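Local coordinates for protein P35 antigen (Borrelia burgdorferi, PDB 4ALY) that is an outer surface lipoprotein of the Lyme disease agent that is critical for infection after a tick bite, at residues F147-I152 with D225-E230. Numbering follows the deposited sequence.
Sequences FNLGQI and DDLIDE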
loop_
_atom_site.group_PDB
_atom_site.type_symbol
_atom_site.label_atom_id
_atom_site.label_comp_id
_atom_site.label_asym_id
_atom_site.label_seq_id
_atom_site.Cartn_x
_atom_site.Cartn_y
_atom_site.Cartn_z
ATOM N N PHE A 147 -7.832 -7.456 10.362
ATOM C CA PHE A 147 -7.864 -8.666 11.098
ATOM C C PHE A 147 -8.584 -9.738 10.273
ATOM O O PHE A 147 -8.145 -10.893 10.284
ATOM C CB PHE A 147 -8.540 -8.468 12.470
ATOM C CG PHE A 147 -8.752 -9.753 13.208
ATOM C CD1 PHE A 147 -7.688 -10.374 13.831
ATOM C CD2 PHE A 147 -10.000 -10.424 13.153
ATOM C CE1 PHE A 147 -7.882 -11.604 14.474
ATOM C CE2 PHE A 147 -10.208 -11.619 13.779
ATOM C CZ PHE A 147 -9.139 -12.234 14.439
ATOM N N ASN A 148 -9.716 -9.365 9.628
ATOM C CA ASN A 148 -10.554 -10.303 8.824
ATOM C C ASN A 148 -9.818 -10.789 7.545
ATOM O O ASN A 148 -9.805 -12.000 7.278
ATOM C CB ASN A 148 -11.967 -9.736 8.536
ATOM C CG ASN A 148 -12.828 -9.595 9.815
ATOM O OD1 ASN A 148 -12.999 -10.560 10.582
ATOM N ND2 ASN A 148 -13.310 -8.384 10.085
ATOM N N LEU A 149 -9.218 -9.855 6.790
ATOM C CA LEU A 149 -8.285 -10.152 5.687
ATOM C C LEU A 149 -7.264 -11.175 6.138
ATOM O O LEU A 149 -7.166 -12.261 5.518
ATOM C CB LEU A 149 -7.529 -8.927 5.196
ATOM C CG LEU A 149 -6.673 -9.093 3.872
ATOM C CD1 LEU A 149 -7.512 -9.705 2.698
ATOM C CD2 LEU A 149 -6.011 -7.788 3.395
ATOM N N GLY A 150 -6.590 -10.872 7.261
ATOM C CA GLY A 150 -5.548 -11.668 7.808
ATOM C C GLY A 150 -5.902 -13.069 8.192
ATOM O O GLY A 150 -5.023 -13.939 8.095
ATOM N N GLN A 151 -7.127 -13.306 8.683
ATOM C CA GLN A 151 -7.589 -14.655 9.032
ATOM C C GLN A 151 -7.833 -15.517 7.765
ATOM O O GLN A 151 -7.628 -16.759 7.746
ATOM C CB GLN A 151 -8.857 -14.628 9.914
ATOM C CG GLN A 151 -8.637 -14.021 11.310
ATOM C CD GLN A 151 -7.559 -14.763 12.141
ATOM O OE1 GLN A 151 -6.342 -14.319 12.288
ATOM N NE2 GLN A 151 -7.988 -15.926 12.695
ATOM N N ILE A 152 -8.270 -14.854 6.703
ATOM C CA ILE A 152 -8.507 -15.517 5.465
ATOM C C ILE A 152 -7.152 -15.853 4.790
ATOM O O ILE A 152 -6.957 -16.945 4.274
ATOM C CB ILE A 152 -9.344 -14.567 4.618
ATOM C CG1 ILE A 152 -10.744 -14.357 5.284
ATOM C CG2 ILE A 152 -9.383 -14.954 3.150
ATOM C CD1 ILE A 152 -11.489 -13.232 4.598
ATOM N N ASP A 225 -12.126 -5.876 0.508
ATOM C CA ASP A 225 -13.488 -6.003 1.015
ATOM C C ASP A 225 -14.214 -7.101 0.244
ATOM O O ASP A 225 -14.929 -7.861 0.851
ATOM C CB ASP A 225 -14.252 -4.692 0.821
ATOM C CG ASP A 225 -13.710 -3.546 1.692
ATOM O OD1 ASP A 225 -13.273 -3.779 2.858
ATOM O OD2 ASP A 225 -13.783 -2.389 1.239
ATOM N N ASP A 226 -14.031 -7.196 -1.074
ATOM C CA ASP A 226 -14.814 -8.189 -1.833
ATOM C C ASP A 226 -14.376 -9.587 -1.468
ATOM O O ASP A 226 -15.208 -10.529 -1.403
ATOM C CB ASP A 226 -14.747 -7.993 -3.365
ATOM C CG ASP A 226 -15.368 -6.669 -3.829
ATOM O OD1 ASP A 226 -16.290 -6.129 -3.193
ATOM O OD2 ASP A 226 -14.944 -6.148 -4.853
ATOM N N LEU A 227 -13.071 -9.707 -1.196
ATOM C CA LEU A 227 -12.501 -10.997 -0.828
ATOM C C LEU A 227 -13.123 -11.425 0.515
ATOM O O LEU A 227 -13.573 -12.559 0.642
ATOM C CB LEU A 227 -10.975 -10.911 -0.734
ATOM C CG LEU A 227 -10.407 -12.246 -0.204
ATOM C CD1 LEU A 227 -10.828 -13.392 -1.167
ATOM C CD2 LEU A 227 -8.896 -12.170 0.054
ATOM N N ILE A 228 -13.175 -10.508 1.482
ATOM C CA ILE A 228 -13.776 -10.725 2.788
ATOM C C ILE A 228 -15.249 -11.146 2.590
ATOM O O ILE A 228 -15.700 -12.135 3.202
ATOM C CB ILE A 228 -13.668 -9.418 3.641
ATOM C CG1 ILE A 228 -12.199 -9.125 4.070
ATOM C CG2 ILE A 228 -14.645 -9.391 4.840
ATOM C CD1 ILE A 228 -12.045 -7.881 4.983
ATOM N N ASP A 229 -15.993 -10.433 1.733
ATOM C CA ASP A 229 -17.416 -10.786 1.471
ATOM C C ASP A 229 -17.521 -12.123 0.803
ATOM O O ASP A 229 -18.288 -12.913 1.266
ATOM C CB ASP A 229 -18.185 -9.745 0.604
ATOM C CG ASP A 229 -18.263 -8.370 1.263
ATOM O OD1 ASP A 229 -18.392 -8.269 2.511
ATOM O OD2 ASP A 229 -18.197 -7.366 0.537
ATOM N N GLU A 230 -16.775 -12.379 -0.283
ATOM C CA GLU A 230 -16.835 -13.673 -0.969
ATOM C C GLU A 230 -16.520 -14.786 0.022
ATOM O O GLU A 230 -17.247 -15.759 0.102
ATOM C CB GLU A 230 -15.894 -13.695 -2.179
ATOM C CG GLU A 230 -16.148 -12.521 -3.142
ATOM C CD GLU A 230 -14.966 -12.147 -4.057
ATOM O OE1 GLU A 230 -13.952 -12.883 -4.159
ATOM O OE2 GLU A 230 -15.049 -11.083 -4.709
#
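With CG1 anti to its carbonyl carbon (chi1 -70°) and the chain extended beyond it, Ile228 reaches across to segment 147-152, while Leu149 and Leu227 both carry CG anti to the backbone N and meet through one methyl each. The end of Ile228 sits against the backbone of the facing helix, where CD1 lies 3.9 Å from Leu149 N and 4.0 Å from Asn148 CB. Ile152 answers from the other helix: its CD1 comes to 3.8 Å from Ile228 CA, so each isoleucine presses its terminal methyl on the main chain opposite. Leu227 fills the deeper side. Its CD2 packs 3.9 Å from Leu149 CD1, the two leucines crossing at about a right angle, and 4.2 Å from Ile152 CG2, the Leu227 and Ile152 side chains passing each other in opposite directions. The side-chain contacts are all apolar, and the axes of the two short segments approach to 9.8 Å and cross at 61°. Asn148 lies at the exposed margin and contributes its CB to the packing. Within this all-helical fold of the Borrelia CRASP-1-like family, the contact sets helix 143-157 across the C-terminal part of the long helix 200-233. Nearby, Lys145 forms a salt bridge with Asp225, and helix 241-250 adds Leu244 against Ile152 and Thr247 against Leu227, bringing a third helix to the packing.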